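Local coordinates for protein carboxyl esterase NP (Bacillus subtilis, PDB 4CCW) that hydrolyses carboxylic esters to an alcohol and a carboxylate, as a carboxylesterase of the alpha/beta hydrolase superfamily, at residues 107-112 with 140-145; 159-164 with 244-249. All blocks are in the same frame, centred on the assembly; numbering follows the deposited sequence.

Contact 1 of 2, residues 107-112 with 140-145; sequences YANWLL and LRMPER
Met-142 and Leu-112 meet side chain to side chain at about a right angle, with SD 4.0 Å from Leu-112 CD1. The thioether chain is extended beyond CG, which carries CE past the leucine, 4.1 Å from its CD2, and on to the amide of Asn-109, where OD1 lies 4.0 Å from CE. With CG anti to the backbone N (chi1 173°), Leu-112 sends CD1 toward the turn, where it meets both Met-142 SD and, at 3.3 Å, Arg-145 NH1. One turn earlier on the same helix, the methyl of Ala-108 rests against the aliphatic part of Arg-141, CB to CD 3.5 Å. Arg-141 thus joins through its CD and Arg-145 through NH1, which meets the leucine methyl obliquely; no hydrogen bond links the segments, and the polar ends of both arginines are held elsewhere. Arg-145, bent at chi2 and chi3, curls its guanidinium toward the end of helix 104-118: NE donates to Glu-121 O, and NH2 bonds Ile-120 O and forms a salt bridge with Asp-116. Arg-141 NE is held by Asn-137 OD1. Met-142 is the first residue to leave helical geometry after helix 130-141. Helix 104-118 thus packs against the C-terminal end of helix 130-141 and the turn leading to strand 146-152, part of a beta-alpha-beta crossover of the alpha/beta hydrolase fold.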
loop_
_atom_site.group_PDB
_atom_site.type_symbol
_atom_site.label_atom_id
_atom_site.label_comp_id
_atom_site.label_asym_id
_atom_site.label_seq_id
_atom_site.Cartn_x
_atom_site.Cartn_y
_atom_site.Cartn_z
ATOM N N TYR A 107 7.324 12.637 0.108
ATOM C CA TYR A 107 6.263 11.684 -0.182
ATOM C C TYR A 107 4.849 12.266 -0.029
ATOM O O TYR A 107 3.980 11.973 -0.841
ATOM C CB TYR A 107 6.442 10.411 0.656
ATOM C CG TYR A 107 7.575 9.492 0.188
ATOM C CD1 TYR A 107 7.610 8.992 -1.118
ATOM C CD2 TYR A 107 8.578 9.085 1.073
ATOM C CE1 TYR A 107 8.629 8.127 -1.530
ATOM C CE2 TYR A 107 9.596 8.225 0.674
ATOM C CZ TYR A 107 9.619 7.746 -0.623
ATOM O OH TYR A 107 10.637 6.891 -1.011
ATOM N N ALA A 108 4.611 13.081 0.999
ATOM C CA ALA A 108 3.306 13.736 1.141
ATOM C C ALA A 108 3.032 14.713 -0.014
ATOM O O ALA A 108 1.908 14.778 -0.519
ATOM C CB ALA A 108 3.177 14.440 2.485
ATOM N N ASN A 109 4.056 15.460 -0.418
ATOM C CA ASN A 109 3.959 16.371 -1.565
ATOM C C ASN A 109 3.749 15.622 -2.886
ATOM O O ASN A 109 3.094 16.133 -3.793
ATOM C CB ASN A 109 5.196 17.273 -1.671
ATOM C CG ASN A 109 5.209 18.399 -0.644
ATOM O OD1 ASN A 109 4.168 18.794 -0.112
ATOM N ND2 ASN A 109 6.403 18.930 -0.365
ATOM N N TRP A 110 4.313 14.417 -2.993
ATOM C CA TRP A 110 4.093 13.564 -4.167
ATOM C C TRP A 110 2.619 13.227 -4.258
ATOM O O TRP A 110 1.979 13.419 -5.295
ATOM C CB TRP A 110 4.962 12.290 -4.098
ATOM C CG TRP A 110 4.438 11.170 -4.972
ATOM C CD1 TRP A 110 4.476 11.088 -6.363
ATOM C CD2 TRP A 110 3.726 9.960 -4.538
ATOM N NE1 TRP A 110 3.869 9.937 -6.808
ATOM C CE2 TRP A 110 3.397 9.214 -5.761
ATOM C CE3 TRP A 110 3.361 9.427 -3.303
ATOM C CZ2 TRP A 110 2.718 8.004 -5.721
ATOM C CZ3 TRP A 110 2.672 8.207 -3.280
ATOM C CH2 TRP A 110 2.366 7.512 -4.459
ATOM N N LEU A 111 2.063 12.758 -3.150
ATOM C CA LEU A 111 0.658 12.372 -3.107
ATOM C C LEU A 111 -0.270 13.580 -3.280
ATOM O O LEU A 111 -1.338 13.460 -3.894
ATOM C CB LEU A 111 0.367 11.596 -1.821
ATOM C CG LEU A 111 -0.929 10.778 -1.723
ATOM C CD1 LEU A 111 -1.163 9.889 -2.939
ATOM C CD2 LEU A 111 -0.899 9.951 -0.450
ATOM N N LEU A 112 0.134 14.729 -2.735
ATOM C CA LEU A 112 -0.568 15.995 -2.975
ATOM C C LEU A 112 -0.771 16.204 -4.477
ATOM O O LEU A 112 -1.904 16.397 -4.929
ATOM C CB LEU A 112 0.198 17.179 -2.360
ATOM C CG LEU A 112 -0.308 18.606 -2.656
ATOM C CD1 LEU A 112 -1.716 18.822 -2.130
ATOM C CD2 LEU A 112 0.629 19.662 -2.077
ATOM N N LEU A 140 -2.003 12.985 8.470
ATOM C CA LEU A 140 -1.491 13.828 9.554
ATOM C C LEU A 140 -1.061 15.194 9.041
ATOM O O LEU A 140 -1.211 16.197 9.735
ATOM C CB LEU A 140 -0.331 13.155 10.292
ATOM C CG LEU A 140 -0.661 11.957 11.190
ATOM C CD1 LEU A 140 0.604 11.400 11.807
ATOM C CD2 LEU A 140 -1.652 12.315 12.288
ATOM N N ARG A 141 -0.526 15.230 7.821
ATOM C CA ARG A 141 -0.041 16.486 7.245
ATOM C C ARG A 141 -1.153 17.305 6.583
ATOM O O ARG A 141 -1.108 18.546 6.595
ATOM C CB ARG A 141 1.107 16.232 6.263
ATOM C CG ARG A 141 2.406 15.818 6.935
ATOM C CD ARG A 141 3.327 15.111 5.953
ATOM N NE ARG A 141 4.589 14.719 6.569
ATOM C CZ ARG A 141 5.635 15.526 6.721
ATOM N NH1 ARG A 141 5.581 16.791 6.311
ATOM N NH2 ARG A 141 6.729 15.071 7.302
ATOM N N MET A 142 -2.153 16.616 6.033
ATOM C CA MET A 142 -3.181 17.241 5.195
ATOM C C MET A 142 -4.587 16.694 5.440
ATOM O O MET A 142 -5.218 16.162 4.518
ATOM C CB MET A 142 -2.810 17.070 3.731
ATOM C CG MET A 142 -1.386 17.505 3.448
ATOM S SD MET A 142 -1.174 17.979 1.747
ATOM C CE MET A 142 0.614 18.124 1.683
ATOM N N PRO A 143 -5.097 16.851 6.679
ATOM C CA PRO A 143 -6.423 16.334 7.054
ATOM C C PRO A 143 -7.553 16.908 6.213
ATOM O O PRO A 143 -8.648 16.331 6.150
ATOM C CB PRO A 143 -6.573 16.778 8.513
ATOM C CG PRO A 143 -5.639 17.936 8.667
ATOM C CD PRO A 143 -4.476 17.610 7.780
ATOM N N GLU A 144 -7.283 18.049 5.586
ATOM C CA GLU A 144 -8.245 18.747 4.748
ATOM C C GLU A 144 -8.553 18.021 3.428
ATOM O O GLU A 144 -9.481 18.421 2.697
ATOM C CB GLU A 144 -7.735 20.167 4.448
ATOM C CG GLU A 144 -6.569 20.231 3.462
ATOM C CD GLU A 144 -5.190 20.147 4.111
ATOM O OE1 GLU A 144 -5.097 19.873 5.327
ATOM O OE2 GLU A 144 -4.187 20.368 3.391
ATOM N N ARG A 145 -7.751 17.001 3.116
ATOM C CA ARG A 145 -7.848 16.246 1.861
ATOM C C ARG A 145 -8.316 14.806 2.035
ATOM O O ARG A 145 -8.527 14.099 1.046
ATOM C CB ARG A 145 -6.499 16.228 1.121
ATOM C CG ARG A 145 -5.897 17.605 0.839
ATOM C CD ARG A 145 -6.821 18.550 0.057
ATOM N NE ARG A 145 -6.977 18.182 -1.356
ATOM C CZ ARG A 145 -6.097 18.477 -2.320
ATOM N NH1 ARG A 145 -4.998 19.165 -2.035
ATOM N NH2 ARG A 145 -6.324 18.100 -3.579
#

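Contact 2 of 2, residues 159-164 with 244-249; sequences LPFHHD and EVIYDP
The ring of Phe-161 takes Ile-246 at its edge: the CD1 methyl lies near the ring plane, 3.8 Å from CE1. Phe-165 stacks with the same ring from helix 163-171. The Tyr-247 ring carries its neighbour Ile-246 on one face, CG1 3.6 Å above the plane and over the centre, while Pro-160 O approaches near the plane at its edge. Placing Tyr-247 CG between the backbone N and the carbonyl carbon (chi1 43°) folds the ring back so that this face lies against Ile-246 CG1; the phenol OH hydrogen-bonds Pro-154 O. At the base of the side chain, Tyr-247 CB is 4.1 Å from Leu-159 CD1, a methyl that also comes within 3.6 Å of Asp-248 O. Leu-159 O is buried by the contact and has no partner in the model. A single backbone bond ties the loops together: His-162 N donates to Ile-246 O at 2.7 Å, nearly straight at 172°, from 32° outside the carbonyl plane. Phe-161 CA makes a CA-H...O contact with the same oxygen. This loop after strand 236-241 is where alpha/beta hydrolases commonly place the acid of the catalytic triad; Glu-244 OE1 bonds ND1 of His-273, probably the proton acceptor, consistent with Glu-244 being that acid. The other carboxylate oxygen of Glu-244, OE2, accepts two backbone N-H groups, from Val-245 N at 2.7 Å and Ile-246 N at 2.9 Å, the latter from above the carboxylate plane; these bonds would fix the rotation of the carboxylate. Ile-246, whose carbonyl is gripped by the other loop, also touches His-273. His-162 itself occupies the N-cap of helix 163-171, its ND1 accepting from Asp-164 N at 3.0 Å.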
loop_
_atom_site.group_PDB
_atom_site.type_symbol
_atom_site.label_atom_id
_atom_site.label_comp_id
_atom_site.label_asym_id
_atom_site.label_seq_id
_atom_site.Cartn_x
_atom_site.Cartn_y
_atom_site.Cartn_z
ATOM N N LEU A 159 4.363 0.682 15.602
ATOM C CA LEU A 159 5.458 -0.049 16.236
ATOM C C LEU A 159 6.582 -0.208 15.236
ATOM O O LEU A 159 6.307 -0.234 14.037
ATOM C CB LEU A 159 5.024 -1.464 16.628
ATOM C CG LEU A 159 3.983 -1.661 17.723
ATOM C CD1 LEU A 159 3.823 -3.161 17.940
ATOM C CD2 LEU A 159 4.417 -0.959 19.007
ATOM N N PRO A 160 7.835 -0.353 15.718
ATOM C CA PRO A 160 8.922 -0.667 14.785
ATOM C C PRO A 160 8.831 -2.102 14.307
ATOM O O PRO A 160 8.190 -2.926 14.967
ATOM C CB PRO A 160 10.188 -0.493 15.620
ATOM C CG PRO A 160 9.760 -0.557 17.037
ATOM C CD PRO A 160 8.306 -0.197 17.113
ATOM N N PHE A 161 9.458 -2.400 13.170
ATOM C CA PHE A 161 9.483 -3.757 12.647
ATOM C C PHE A 161 10.152 -4.709 13.613
ATOM O O PHE A 161 11.131 -4.353 14.289
ATOM C CB PHE A 161 10.324 -3.837 11.360
ATOM C CG PHE A 161 9.701 -3.187 10.163
ATOM C CD1 PHE A 161 8.412 -3.511 9.744
ATOM C CD2 PHE A 161 10.457 -2.294 9.392
ATOM C CE1 PHE A 161 7.875 -2.936 8.594
ATOM C CE2 PHE A 161 9.918 -1.705 8.254
ATOM C CZ PHE A 161 8.623 -2.030 7.854
ATOM N N HIS A 162 9.672 -5.946 13.635
ATOM C CA HIS A 162 10.475 -7.027 14.209
ATOM C C HIS A 162 11.679 -7.219 13.313
ATOM O O HIS A 162 11.570 -7.072 12.093
ATOM C CB HIS A 162 9.640 -8.292 14.260
ATOM C CG HIS A 162 10.320 -9.444 14.943
ATOM N ND1 HIS A 162 11.147 -10.284 14.292
ATOM C CD2 HIS A 162 10.256 -9.890 16.257
ATOM C CE1 HIS A 162 11.600 -11.216 15.145
ATOM N NE2 HIS A 162 11.049 -10.980 16.349
ATOM N N HIS A 163 12.834 -7.570 13.874
ATOM C CA HIS A 163 14.060 -7.667 13.064
ATOM C C HIS A 163 13.970 -8.664 11.926
ATOM O O HIS A 163 14.672 -8.537 10.909
ATOM C CB HIS A 163 15.281 -7.940 13.942
ATOM C CG HIS A 163 15.350 -9.353 14.496
ATOM N ND1 HIS A 163 16.179 -10.291 13.987
ATOM C CD2 HIS A 163 14.653 -9.964 15.532
ATOM C CE1 HIS A 163 16.036 -11.440 14.673
ATOM N NE2 HIS A 163 15.089 -11.247 15.612
ATOM N N ASP A 164 13.109 -9.665 12.081
ATOM C CA ASP A 164 12.935 -10.679 11.029
ATOM C C ASP A 164 12.441 -10.071 9.727
ATOM O O ASP A 164 12.767 -10.577 8.651
ATOM C CB ASP A 164 12.002 -11.815 11.465
ATOM C CG ASP A 164 12.732 -12.906 12.226
ATOM O OD1 ASP A 164 13.976 -12.858 12.308
ATOM O OD2 ASP A 164 12.053 -13.827 12.731
ATOM N N GLU A 244 -0.190 -11.729 11.899
ATOM C CA GLU A 244 0.847 -10.732 11.532
ATOM C C GLU A 244 2.232 -11.132 12.023
ATOM O O GLU A 244 2.375 -11.641 13.130
ATOM C CB GLU A 244 0.467 -9.333 12.063
ATOM C CG GLU A 244 1.513 -8.258 11.776
ATOM C CD GLU A 244 1.718 -8.028 10.289
ATOM O OE1 GLU A 244 0.982 -7.198 9.702
ATOM O OE2 GLU A 244 2.605 -8.704 9.718
ATOM N N VAL A 245 3.252 -10.883 11.201
ATOM C CA VAL A 245 4.631 -11.256 11.519
ATOM C C VAL A 245 5.579 -10.059 11.578
ATOM O O VAL A 245 6.708 -10.184 12.091
ATOM C CB VAL A 245 5.214 -12.256 10.494
ATOM C CG1 VAL A 245 4.514 -13.615 10.587
ATOM C CG2 VAL A 245 5.161 -11.663 9.084
ATOM N N ILE A 246 5.170 -8.911 11.035
ATOM C CA ILE A 246 6.101 -7.767 10.934
ATOM C C ILE A 246 6.249 -7.025 12.264
ATOM O O ILE A 246 7.219 -6.285 12.462
ATOM C CB ILE A 246 5.786 -6.790 9.754
ATOM C CG1 ILE A 246 4.516 -5.956 10.007
ATOM C CG2 ILE A 246 5.739 -7.571 8.424
ATOM C CD1 ILE A 246 4.476 -4.616 9.260
ATOM N N TYR A 247 5.261 -7.227 13.143
ATOM C CA TYR A 247 5.295 -6.813 14.548
ATOM C C TYR A 247 4.154 -7.537 15.253
ATOM O O TYR A 247 3.417 -8.328 14.627
ATOM C CB TYR A 247 5.204 -5.275 14.694
ATOM C CG TYR A 247 4.167 -4.647 13.785
ATOM C CD1 TYR A 247 2.846 -5.130 13.775
ATOM C CD2 TYR A 247 4.504 -3.597 12.932
ATOM C CE1 TYR A 247 1.900 -4.586 12.937
ATOM C CE2 TYR A 247 3.565 -3.030 12.095
ATOM C CZ TYR A 247 2.254 -3.526 12.112
ATOM O OH TYR A 247 1.308 -2.987 11.279
ATOM N N ASP A 248 3.991 -7.302 16.549
ATOM C CA ASP A 248 2.897 -7.932 17.279
ATOM C C ASP A 248 1.612 -7.132 17.050
ATOM O O ASP A 248 1.576 -5.926 17.333
ATOM C CB ASP A 248 3.245 -8.030 18.764
ATOM C CG ASP A 248 2.156 -8.724 19.576
ATOM O OD1 ASP A 248 0.967 -8.350 19.489
ATOM O OD2 ASP A 248 2.489 -9.641 20.344
ATOM N N PRO A 249 0.578 -7.775 16.465
ATOM C CA PRO A 249 -0.559 -6.970 16.024
ATOM C C PRO A 249 -1.358 -6.459 17.206
ATOM O O PRO A 249 -1.962 -5.404 17.122
ATOM C CB PRO A 249 -1.387 -7.946 15.172
ATOM C CG PRO A 249 -1.044 -9.307 15.703
ATOM C CD PRO A 249 0.407 -9.201 16.140
#

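The two contacts come in series along the chain, contact 1 closing before contact 2 opens, with centres 26 Å apart and nearest atoms about 12 Å apart. Both are built on connections of the same central sheet. Contact 1 joins helices 104-118 and 130-141, which precede and follow strand 123-128 in the chain; its second segment runs on into strand 146-152. That strand pairs in parallel with 236-241, whose following loop forms half of contact 2. Contact 1 lies among the helices at the surface, away from the annotated sites, whereas contact 2 joins a loop leading into helix 163-171 to the loop bearing Glu-244, beside His-273 and near the bound (2-hydroxyethoxy)acetic acid.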